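Local coordinates for FAA hydrolase family protein (Pseudomonas aeruginosa, PDB 6J5Y), which probably hydrolyses fumarylpyruvate to fumarate and pyruvate at a metal site that here holds manganese together with pyruvate, at residues R24-V29 with L198-T203; I83-A88 with W106-G111; D113-D118 with I132-D137. All blocks are in the same frame, centred on the assembly; numbering follows the deposited sequence.

Overall arrangement
The three contacts illustrate how a beta core delivers ligands to a metal. Interactions 1 and 2 are buried strand pairings in one mixed sheet, parallel and antiparallel respectively. Strands 198-200 and 79-89 are neighbours, and Thr201 OG1 lies 2.6 Å from Leu85 O, probably hydrogen-bonded. Interaction 3, also largely buried but farther from the chain's centre and exposed at Ile132, shares strand 105-116 with interaction 2 and joins its end to helix 131-134. Backbone bonds and apolar side chains dominate the first two, while charged and aromatic side chains carry the third. Manganese draws on interactions 2 and 3 through Glu84 and Asp113; interactions 1 and 3 both touch pyruvate.

Interaction 1. Residues R24-V29 with L198-T203; sequences RRVYCV and LVFTGT. With PYR (pyruvic acid), chain B.
Val26, Tyr27 and Cys28 pair in parallel with Leu198, Val199 and Phe200, the strand axes approaching to 4.5 Å with 23° between their directions. Four backbone hydrogen bonds alternate across the seam: Leu198 N to Arg25 O, Tyr27 N to Leu198 O, Phe200 N to Tyr27 O, and Val29 N to Phe200 O, the last at 2.7 Å. Two side-chain layers follow from this register. Val26, Cys28, Leu198 and Phe200 share one face, where Val26 CG1 meets the Phe200 ring obliquely, 3.9 Å from CE1. Cys28 contributes a sulfur-aromatic contact: SG sits 5.0 Å from the centroid of the Phe200 ring, again obliquely. On the other face lie Tyr27 and Val199. With CG anti to its own carbonyl carbon (chi1 -68°), Tyr27 brings its ring edge near Leu198 O, 3.8 Å from CD2, and its hydroxyl accepts a bond from Arg25 NH1. Val29 closes this layer, placing CG2 4.1 Å from Val199 CG1. Leu187 of helix 180-190 packs against Tyr27 and Val199, and strands 50-54 and 79-89 continue the sheet beyond 26-30 and 198-200 respectively. Past Phe200 the regular pairing ends. Gly202, with backbone angles that suit a residue lacking a side chain, brings its CA within 3.1 Å of Val29 O. One residue on, Thr203 N makes a weak hydrogen bond of 3.2 Å to pyruvate O, while its methyl group also touches that oxygen. Here adjacent parallel strands in the core of an FAH-family domain run into a ligand pocket, with Val29, Gly202 and Thr203 lining the bound pyruvate.

Interaction 2. Residues I83-A88 with W106-G111; sequences IELVAA and WGYAVG. With MN (manganese (II) ion), chain C.
Glu84 and Gly111 form one of the hydrogen-bonded pairs of an antiparallel beta pairing, exchanging two backbone bonds, each 2.8 Å between Glu84 N and Gly111 O and between Gly111 N and Glu84 O. Val86 and Ala109 repeat the exchange, after which a classic beta bulge sets Trp106 and Gly107 together opposite Ala88. Ala88 N still bonds Gly107 O, whereas the bonds from Trp106 N and Gly107 N to Ala88 O are weak. Side chains lock the seam on one face: Leu85 CD1 lies against the Tyr108 ring, 3.8 Å from CD2, and Ile83 CD1 presses tightly on Val110 CG1 at 3.5 Å. The Tyr108 hydroxyl is hydrogen-bonded to His153 ND1. On the other face Val86 CG2 packs 3.8 Å from Gly111 CA, with Ile142 of strand 140-147 touching Val86 and Ala109. Glu84 extends from this same face to the manganese site it shares with Glu82 and Asp113. Its carboxylate divides the work: OE1 receives Gly202 N and a hydrogen bond of 2.8 Å from water 1, itself a manganese ligand, while OE2 binds the manganese directly at 2.0 Å.

Interaction 3. Residues D113-D118 with I132-D137; sequences DMTRRD and IGKAFD. With MN (manganese (II) ion), chain C; PYR (pyruvic acid), chain B.
Arg116 and Phe136 run past one another in opposite directions, laying CG and NE of the arginine over one face of the ring while the guanidinium face meets Phe136 CB. Arg116 CG stands over the middle of the Phe136 ring, 3.9 Å from its centroid, in a CH-pi contact. The guanidinium plane lies 23° from the ring plane, with NH1 3.4 Å from Phe136 CB. For the aromatic side chain to lie there, Phe136 CG is placed between its backbone N and carbonyl carbon (chi1 62°), bringing the ring edge to Thr115 N. Met114 CB adds an apolar touch at Phe136 CZ. In its own plane, the Arg116 guanidinium grips Ile132 O side-on with NE and NH1, each at 2.8 Å, and these two bonds to one oxygen limit its rotation. Its NH2 reaches Ser74 O. Arg116 N also bonds Gly133 O, in the carbonyl plane, on a lone pair, so main chain and side chain together hold the end of helix 131-134.

Lys134 projects from that helix end in the direction of the metal and crosses Asp113 at about a right angle. Its NZ meets Asp113 OD2 from above the carboxylate plane at 2.7 Å, in a salt bridge, and also bonds Thr115 OG1 and pyruvate O3. Thr115 is itself positioned by a bond from OG1 to Asp113 O, tying the second shell to the first. Asp113 OD2 binds manganese at 2.2 Å, and pyruvate chelates the ion through O and O3; Glu82, Glu84 and water 1 bring the donor atoms to six. A divalent metal held by three carboxylates is characteristic of the FAH superfamily, and pyruvate chelating it beside Lys134 is consistent with the product site of a fumarylpyruvate hydrolase.

Interaction 1. Residues R24-V29 with L198-T203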
loop_
_atom_site.group_PDB
_atom_site.type_symbol
_atom_site.label_atom_id
_atom_site.label_comp_id
_atom_site.label_asym_id
_atom_site.label_seq_id
_atom_site.Cartn_x
_atom_site.Cartn_y
_atom_site.Cartn_z
ATOM N N ARG A 24 -6.214 -10.489 -5.154
ATOM C CA ARG A 24 -7.657 -10.634 -4.923
ATOM C C ARG A 24 -8.267 -9.309 -4.451
ATOM O O ARG A 24 -8.781 -8.637 -5.274
ATOM C CB ARG A 24 -7.935 -11.778 -3.959
ATOM C CG ARG A 24 -9.410 -12.065 -3.758
ATOM C CD ARG A 24 -9.589 -13.187 -2.771
ATOM N NE ARG A 24 -10.949 -13.319 -2.333
ATOM C CZ ARG A 24 -11.518 -12.669 -1.345
ATOM N NH1 ARG A 24 -12.782 -12.905 -1.071
ATOM N NH2 ARG A 24 -10.849 -11.773 -0.653
ATOM N N ARG A 25 -8.187 -8.979 -3.172
ATOM C CA ARG A 25 -8.722 -7.679 -2.692
ATOM C C ARG A 25 -7.541 -6.823 -2.233
ATOM O O ARG A 25 -6.530 -7.373 -1.869
ATOM C CB ARG A 25 -9.682 -7.816 -1.515
ATOM C CG ARG A 25 -11.027 -8.426 -1.864
ATOM C CD ARG A 25 -12.040 -8.229 -0.767
ATOM N NE ARG A 25 -13.264 -8.932 -1.035
ATOM C CZ ARG A 25 -14.204 -9.175 -0.142
ATOM N NH1 ARG A 25 -14.079 -8.754 1.100
ATOM N NH2 ARG A 25 -15.270 -9.845 -0.498
ATOM N N VAL A 26 -7.733 -5.512 -2.163
ATOM C CA VAL A 26 -6.633 -4.628 -1.714
ATOM C C VAL A 26 -7.139 -3.815 -0.531
ATOM O O VAL A 26 -8.034 -3.031 -0.698
ATOM C CB VAL A 26 -6.038 -3.777 -2.840
ATOM C CG1 VAL A 26 -4.893 -2.936 -2.333
ATOM C CG2 VAL A 26 -5.590 -4.661 -3.984
ATOM N N TYR A 27 -6.592 -4.135 0.624
ATOM C CA TYR A 27 -6.980 -3.490 1.893
ATOM C C TYR A 27 -5.886 -2.495 2.191
ATOM O O TYR A 27 -4.720 -2.804 1.890
ATOM C CB TYR A 27 -7.118 -4.513 3.016
ATOM C CG TYR A 27 -8.265 -5.480 2.865
ATOM C CD1 TYR A 27 -9.572 -5.068 3.058
ATOM C CD2 TYR A 27 -8.046 -6.787 2.476
ATOM C CE1 TYR A 27 -10.635 -5.948 2.941
ATOM C CE2 TYR A 27 -9.095 -7.684 2.375
ATOM C CZ TYR A 27 -10.397 -7.262 2.583
ATOM O OH TYR A 27 -11.418 -8.160 2.462
ATOM N N CYS A 28 -6.263 -1.370 2.783
ATOM C CA CYS A 28 -5.331 -0.287 3.134
ATOM C C CYS A 28 -5.645 0.115 4.567
ATOM O O CYS A 28 -6.860 0.139 4.940
ATOM C CB CYS A 28 -5.449 0.902 2.185
ATOM S SG CYS A 28 -5.180 0.510 0.438
ATOM N N VAL A 29 -4.601 0.358 5.353
ATOM C CA VAL A 29 -4.758 0.879 6.740
ATOM C C VAL A 29 -4.454 2.376 6.713
ATOM O O VAL A 29 -3.370 2.769 6.195
ATOM C CB VAL A 29 -3.881 0.139 7.767
ATOM C CG1 VAL A 29 -4.265 0.566 9.178
ATOM C CG2 VAL A 29 -3.968 -1.374 7.639
ATOM N N LEU A 198 -4.142 -8.287 -0.497
ATOM C CA LEU A 198 -2.968 -7.458 -0.117
ATOM C C LEU A 198 -3.417 -6.528 0.993
ATOM O O LEU A 198 -4.628 -6.145 1.001
ATOM C CB LEU A 198 -2.446 -6.628 -1.293
ATOM C CG LEU A 198 -2.140 -7.382 -2.582
ATOM C CD1 LEU A 198 -1.553 -6.426 -3.616
ATOM C CD2 LEU A 198 -1.157 -8.521 -2.305
ATOM N N VAL A 199 -2.503 -6.236 1.913
ATOM C CA VAL A 199 -2.734 -5.189 2.946
ATOM C C VAL A 199 -1.612 -4.161 2.821
ATOM O O VAL A 199 -0.468 -4.511 3.085
ATOM C CB VAL A 199 -2.802 -5.763 4.367
ATOM C CG1 VAL A 199 -3.179 -4.682 5.390
ATOM C CG2 VAL A 199 -3.723 -6.960 4.434
ATOM N N PHE A 200 -1.972 -2.944 2.413
ATOM C CA PHE A 200 -1.163 -1.714 2.522
ATOM C C PHE A 200 -1.284 -1.254 3.986
ATOM O O PHE A 200 -2.389 -0.946 4.419
ATOM C CB PHE A 200 -1.662 -0.682 1.505
ATOM C CG PHE A 200 -1.203 -0.885 0.082
ATOM C CD1 PHE A 200 -1.536 -2.039 -0.616
ATOM C CD2 PHE A 200 -0.466 0.093 -0.577
ATOM C CE1 PHE A 200 -1.114 -2.222 -1.928
ATOM C CE2 PHE A 200 -0.062 -0.087 -1.893
ATOM C CZ PHE A 200 -0.390 -1.236 -2.569
ATOM N N THR A 201 -0.196 -1.281 4.741
ATOM C CA THR A 201 -0.220 -1.146 6.215
ATOM C C THR A 201 -0.203 0.319 6.663
ATOM O O THR A 201 -0.202 0.537 7.899
ATOM C CB THR A 201 0.953 -1.915 6.810
ATOM O OG1 THR A 201 2.168 -1.439 6.229
ATOM C CG2 THR A 201 0.793 -3.402 6.569
ATOM N N GLY A 202 -0.170 1.277 5.741
ATOM C CA GLY A 202 -0.230 2.718 6.066
ATOM C C GLY A 202 1.097 3.412 5.826
ATOM O O GLY A 202 2.131 2.724 5.619
ATOM N N THR A 203 1.102 4.738 5.897
ATOM C CA THR A 203 2.274 5.554 5.508
ATOM C C THR A 203 2.794 6.375 6.689
ATOM O O THR A 203 2.027 6.928 7.480
ATOM C CB THR A 203 1.941 6.405 4.285
ATOM O OG1 THR A 203 3.188 6.787 3.702
ATOM C CG2 THR A 203 1.056 7.597 4.606
HETATM C C PYR B . -2.612 6.399 5.392
HETATM O O PYR B . -1.784 5.630 4.862
HETATM O OXT PYR B . -2.442 6.869 6.541
HETATM C CA PYR B . -3.702 6.643 4.709
HETATM O O3 PYR B . -3.845 6.058 3.628
HETATM C CB PYR B . -4.813 7.552 5.146
#

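Interaction 2. Residues I83-A88 with W106-G111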
loop_
_atom_site.group_PDB
_atom_site.type_symbol
_atom_site.label_atom_id
_atom_site.label_comp_id
_atom_site.label_asym_id
_atom_site.label_seq_id
_atom_site.Cartn_x
_atom_site.Cartn_y
_atom_site.Cartn_z
ATOM N N ILE A 83 4.481 6.082 0.855
ATOM C CA ILE A 83 5.231 4.787 0.831
ATOM C C ILE A 83 4.638 3.870 1.907
ATOM O O ILE A 83 4.266 4.385 2.986
ATOM C CB ILE A 83 6.751 4.998 0.982
ATOM C CG1 ILE A 83 7.540 3.784 0.503
ATOM C CG2 ILE A 83 7.134 5.384 2.395
ATOM C CD1 ILE A 83 7.342 3.465 -0.961
ATOM N N GLU A 84 4.519 2.565 1.631
ATOM C CA GLU A 84 3.861 1.623 2.576
ATOM C C GLU A 84 4.473 0.225 2.421
ATOM O O GLU A 84 4.760 -0.178 1.260
ATOM C CB GLU A 84 2.343 1.574 2.341
ATOM C CG GLU A 84 1.672 2.929 2.237
ATOM C CD GLU A 84 0.206 3.004 2.652
ATOM O OE1 GLU A 84 -0.390 1.946 3.037
ATOM O OE2 GLU A 84 -0.339 4.128 2.613
ATOM N N LEU A 85 4.660 -0.465 3.549
ATOM C CA LEU A 85 4.853 -1.936 3.579
ATOM C C LEU A 85 3.542 -2.618 3.178
ATOM O O LEU A 85 2.489 -2.326 3.785
ATOM C CB LEU A 85 5.315 -2.394 4.962
ATOM C CG LEU A 85 5.419 -3.907 5.167
ATOM C CD1 LEU A 85 6.594 -4.489 4.413
ATOM C CD2 LEU A 85 5.523 -4.232 6.645
ATOM N N VAL A 86 3.641 -3.506 2.191
ATOM C CA VAL A 86 2.525 -4.349 1.727
ATOM C C VAL A 86 2.819 -5.758 2.188
ATOM O O VAL A 86 3.939 -6.276 1.924
ATOM C CB VAL A 86 2.288 -4.290 0.205
ATOM C CG1 VAL A 86 1.053 -5.091 -0.173
ATOM C CG2 VAL A 86 2.161 -2.863 -0.309
ATOM N N ALA A 87 1.826 -6.343 2.839
ATOM C CA ALA A 87 1.766 -7.764 3.219
ATOM C C ALA A 87 0.812 -8.479 2.262
ATOM O O ALA A 87 -0.333 -7.987 2.098
ATOM C CB ALA A 87 1.314 -7.882 4.646
ATOM N N ALA A 88 1.241 -9.615 1.705
ATOM C CA ALA A 88 0.416 -10.467 0.823
ATOM C C ALA A 88 -0.078 -11.690 1.614
ATOM O O ALA A 88 0.763 -12.373 2.255
ATOM C CB ALA A 88 1.197 -10.875 -0.394
ATOM N N TRP A 106 2.064 -14.551 3.238
ATOM C CA TRP A 106 2.959 -15.278 2.307
ATOM C C TRP A 106 4.213 -14.453 1.982
ATOM O O TRP A 106 5.247 -15.070 1.595
ATOM C CB TRP A 106 2.219 -15.618 1.019
ATOM C CG TRP A 106 2.974 -16.628 0.226
ATOM C CD1 TRP A 106 2.932 -17.977 0.383
ATOM C CD2 TRP A 106 3.920 -16.370 -0.826
ATOM N NE1 TRP A 106 3.779 -18.581 -0.506
ATOM C CE2 TRP A 106 4.409 -17.621 -1.252
ATOM C CE3 TRP A 106 4.404 -15.218 -1.444
ATOM C CZ2 TRP A 106 5.345 -17.746 -2.274
ATOM C CZ3 TRP A 106 5.329 -15.342 -2.456
ATOM C CH2 TRP A 106 5.784 -16.592 -2.871
ATOM N N GLY A 107 4.127 -13.124 2.009
ATOM C CA GLY A 107 5.227 -12.274 1.510
ATOM C C GLY A 107 4.975 -10.795 1.709
ATOM O O GLY A 107 3.887 -10.437 2.234
ATOM N N TYR A 108 5.954 -9.973 1.322
ATOM C CA TYR A 108 6.007 -8.509 1.573
ATOM C C TYR A 108 6.540 -7.805 0.319
ATOM O O TYR A 108 7.262 -8.428 -0.489
ATOM C CB TYR A 108 6.857 -8.198 2.810
ATOM C CG TYR A 108 6.392 -8.829 4.094
ATOM C CD1 TYR A 108 6.749 -10.130 4.418
ATOM C CD2 TYR A 108 5.626 -8.125 5.020
ATOM C CE1 TYR A 108 6.344 -10.728 5.594
ATOM C CE2 TYR A 108 5.204 -8.720 6.202
ATOM C CZ TYR A 108 5.572 -10.022 6.501
ATOM O OH TYR A 108 5.139 -10.656 7.647
ATOM N N ALA A 109 6.096 -6.567 0.077
ATOM C CA ALA A 109 6.574 -5.739 -1.051
ATOM C C ALA A 109 6.526 -4.260 -0.650
ATOM O O ALA A 109 5.885 -3.927 0.349
ATOM C CB ALA A 109 5.748 -6.043 -2.272
ATOM N N VAL A 110 7.244 -3.417 -1.379
ATOM C CA VAL A 110 7.167 -1.936 -1.265
ATOM C C VAL A 110 5.958 -1.461 -2.076
ATOM O O VAL A 110 5.854 -1.870 -3.230
ATOM C CB VAL A 110 8.450 -1.276 -1.795
ATOM C CG1 VAL A 110 8.438 0.224 -1.527
ATOM C CG2 VAL A 110 9.694 -1.952 -1.236
ATOM N N GLY A 111 5.105 -0.608 -1.504
ATOM C CA GLY A 111 3.945 -0.065 -2.214
ATOM C C GLY A 111 3.815 1.434 -2.066
ATOM O O GLY A 111 4.373 1.991 -1.121
HETATM MN MN MN C . -2.068 5.023 2.831
HETATM O O HOH W 1 -2.902 3.120 3.436
#

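Interaction 3. Residues D113-D118 with I132-D137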
loop_
_atom_site.group_PDB
_atom_site.type_symbol
_atom_site.label_atom_id
_atom_site.label_comp_id
_atom_site.label_asym_id
_atom_site.label_seq_id
_atom_site.Cartn_x
_atom_site.Cartn_y
_atom_site.Cartn_z
ATOM N N ASP A 113 0.575 4.170 -1.901
ATOM C CA ASP A 113 -0.866 4.455 -1.817
ATOM C C ASP A 113 -1.058 5.835 -2.440
ATOM O O ASP A 113 -1.177 6.838 -1.681
ATOM C CB ASP A 113 -1.348 4.279 -0.375
ATOM C CG ASP A 113 -2.791 4.697 -0.193
ATOM O OD1 ASP A 113 -3.494 4.835 -1.230
ATOM O OD2 ASP A 113 -3.204 4.900 0.973
ATOM N N MET A 114 -1.092 5.895 -3.771
ATOM C CA MET A 114 -1.188 7.191 -4.489
ATOM C C MET A 114 -2.605 7.745 -4.236
ATOM O O MET A 114 -3.556 6.957 -4.036
ATOM C CB MET A 114 -0.865 7.047 -5.981
ATOM C CG MET A 114 0.548 6.506 -6.238
ATOM S SD MET A 114 1.846 7.540 -5.483
ATOM C CE MET A 114 1.480 9.139 -6.211
ATOM N N THR A 115 -2.724 9.050 -4.041
ATOM C CA THR A 115 -3.920 9.639 -3.382
ATOM C C THR A 115 -4.300 10.943 -4.089
ATOM O O THR A 115 -3.409 11.753 -4.264
ATOM C CB THR A 115 -3.644 9.886 -1.890
ATOM O OG1 THR A 115 -3.375 8.623 -1.272
ATOM C CG2 THR A 115 -4.797 10.547 -1.175
ATOM N N ARG A 116 -5.563 11.123 -4.514
ATOM C CA ARG A 116 -6.066 12.458 -4.929
ATOM C C ARG A 116 -6.441 13.150 -3.628
ATOM O O ARG A 116 -7.567 12.962 -3.203
ATOM C CB ARG A 116 -7.199 12.334 -5.950
ATOM C CG ARG A 116 -6.749 11.604 -7.210
ATOM C CD ARG A 116 -7.713 11.670 -8.359
ATOM N NE ARG A 116 -8.870 10.806 -8.197
ATOM C CZ ARG A 116 -9.658 10.425 -9.190
ATOM N NH1 ARG A 116 -10.688 9.636 -8.942
ATOM N NH2 ARG A 116 -9.405 10.821 -10.430
ATOM N N ARG A 117 -5.480 13.794 -2.969
ATOM C CA ARG A 117 -5.637 14.297 -1.563
ATOM C C ARG A 117 -6.794 15.313 -1.454
ATOM O O ARG A 117 -7.546 15.247 -0.438
ATOM C CB ARG A 117 -4.313 14.882 -1.063
ATOM C CG ARG A 117 -4.339 15.389 0.373
ATOM C CD ARG A 117 -4.390 14.279 1.404
ATOM N NE ARG A 117 -3.149 13.524 1.347
ATOM C CZ ARG A 117 -2.957 12.278 1.782
ATOM N NH1 ARG A 117 -3.944 11.562 2.305
ATOM N NH2 ARG A 117 -1.761 11.736 1.659
ATOM N N ASP A 118 -6.928 16.233 -2.409
ATOM C CA ASP A 118 -8.040 17.233 -2.467
ATOM C C ASP A 118 -9.388 16.503 -2.392
ATOM O O ASP A 118 -10.204 16.843 -1.476
ATOM C CB ASP A 118 -7.944 18.196 -3.664
ATOM C CG ASP A 118 -7.637 17.573 -5.025
ATOM O OD1 ASP A 118 -7.638 16.331 -5.140
ATOM O OD2 ASP A 118 -7.374 18.346 -5.969
ATOM N N ILE A 132 -13.290 8.144 -4.538
ATOM C CA ILE A 132 -12.778 9.076 -5.595
ATOM C C ILE A 132 -11.347 9.539 -5.245
ATOM O O ILE A 132 -10.580 9.807 -6.186
ATOM C CB ILE A 132 -13.732 10.257 -5.878
ATOM C CG1 ILE A 132 -14.029 11.083 -4.627
ATOM C CG2 ILE A 132 -15.024 9.765 -6.525
ATOM C CD1 ILE A 132 -14.715 12.382 -4.912
ATOM N N GLY A 133 -11.000 9.644 -3.959
ATOM C CA GLY A 133 -9.650 10.011 -3.479
ATOM C C GLY A 133 -8.657 8.844 -3.414
ATOM O O GLY A 133 -7.440 9.107 -3.541
ATOM N N LYS A 134 -9.118 7.612 -3.164
ATOM C CA LYS A 134 -8.234 6.461 -2.815
ATOM C C LYS A 134 -8.356 5.298 -3.799
ATOM O O LYS A 134 -7.388 4.512 -3.904
ATOM C CB LYS A 134 -8.550 5.959 -1.402
ATOM C CG LYS A 134 -8.058 6.858 -0.282
ATOM C CD LYS A 134 -6.560 6.935 -0.290
ATOM C CE LYS A 134 -5.946 7.482 0.975
ATOM N NZ LYS A 134 -4.486 7.256 0.953
ATOM N N ALA A 135 -9.474 5.139 -4.493
ATOM C CA ALA A 135 -9.750 3.861 -5.176
ATOM C C ALA A 135 -9.736 4.071 -6.687
ATOM O O ALA A 135 -10.512 3.416 -7.379
ATOM C CB ALA A 135 -11.057 3.298 -4.666
ATOM N N PHE A 136 -8.843 4.931 -7.179
ATOM C CA PHE A 136 -8.845 5.427 -8.580
ATOM C C PHE A 136 -7.810 4.646 -9.395
ATOM O O PHE A 136 -7.132 3.744 -8.861
ATOM C CB PHE A 136 -8.632 6.943 -8.613
ATOM C CG PHE A 136 -7.313 7.402 -8.055
ATOM C CD1 PHE A 136 -7.134 7.553 -6.680
ATOM C CD2 PHE A 136 -6.239 7.652 -8.896
ATOM C CE1 PHE A 136 -5.910 7.973 -6.170
ATOM C CE2 PHE A 136 -5.015 8.061 -8.383
ATOM C CZ PHE A 136 -4.855 8.233 -7.024
ATOM N N ASP A 137 -7.766 4.958 -10.691
ATOM C CA ASP A 137 -6.999 4.222 -11.728
ATOM C C ASP A 137 -5.501 4.293 -11.385
ATOM O O ASP A 137 -5.013 5.396 -11.056
ATOM C CB ASP A 137 -7.353 4.770 -13.115
ATOM C CG ASP A 137 -8.783 4.496 -13.534
ATOM O OD1 ASP A 137 -9.434 3.592 -12.928
ATOM O OD2 ASP A 137 -9.243 5.162 -14.474
HETATM MN MN MN C . -2.068 5.023 2.831
HETATM C C PYR B . -2.612 6.399 5.392
HETATM O O PYR B . -1.784 5.630 4.862
HETATM O OXT PYR B . -2.442 6.869 6.541
HETATM C CA PYR B . -3.702 6.643 4.709
HETATM O O3 PYR B . -3.845 6.058 3.628
HETATM C CB PYR B . -4.813 7.552 5.146
HETATM O O HOH W 1 -2.902 3.120 3.436
#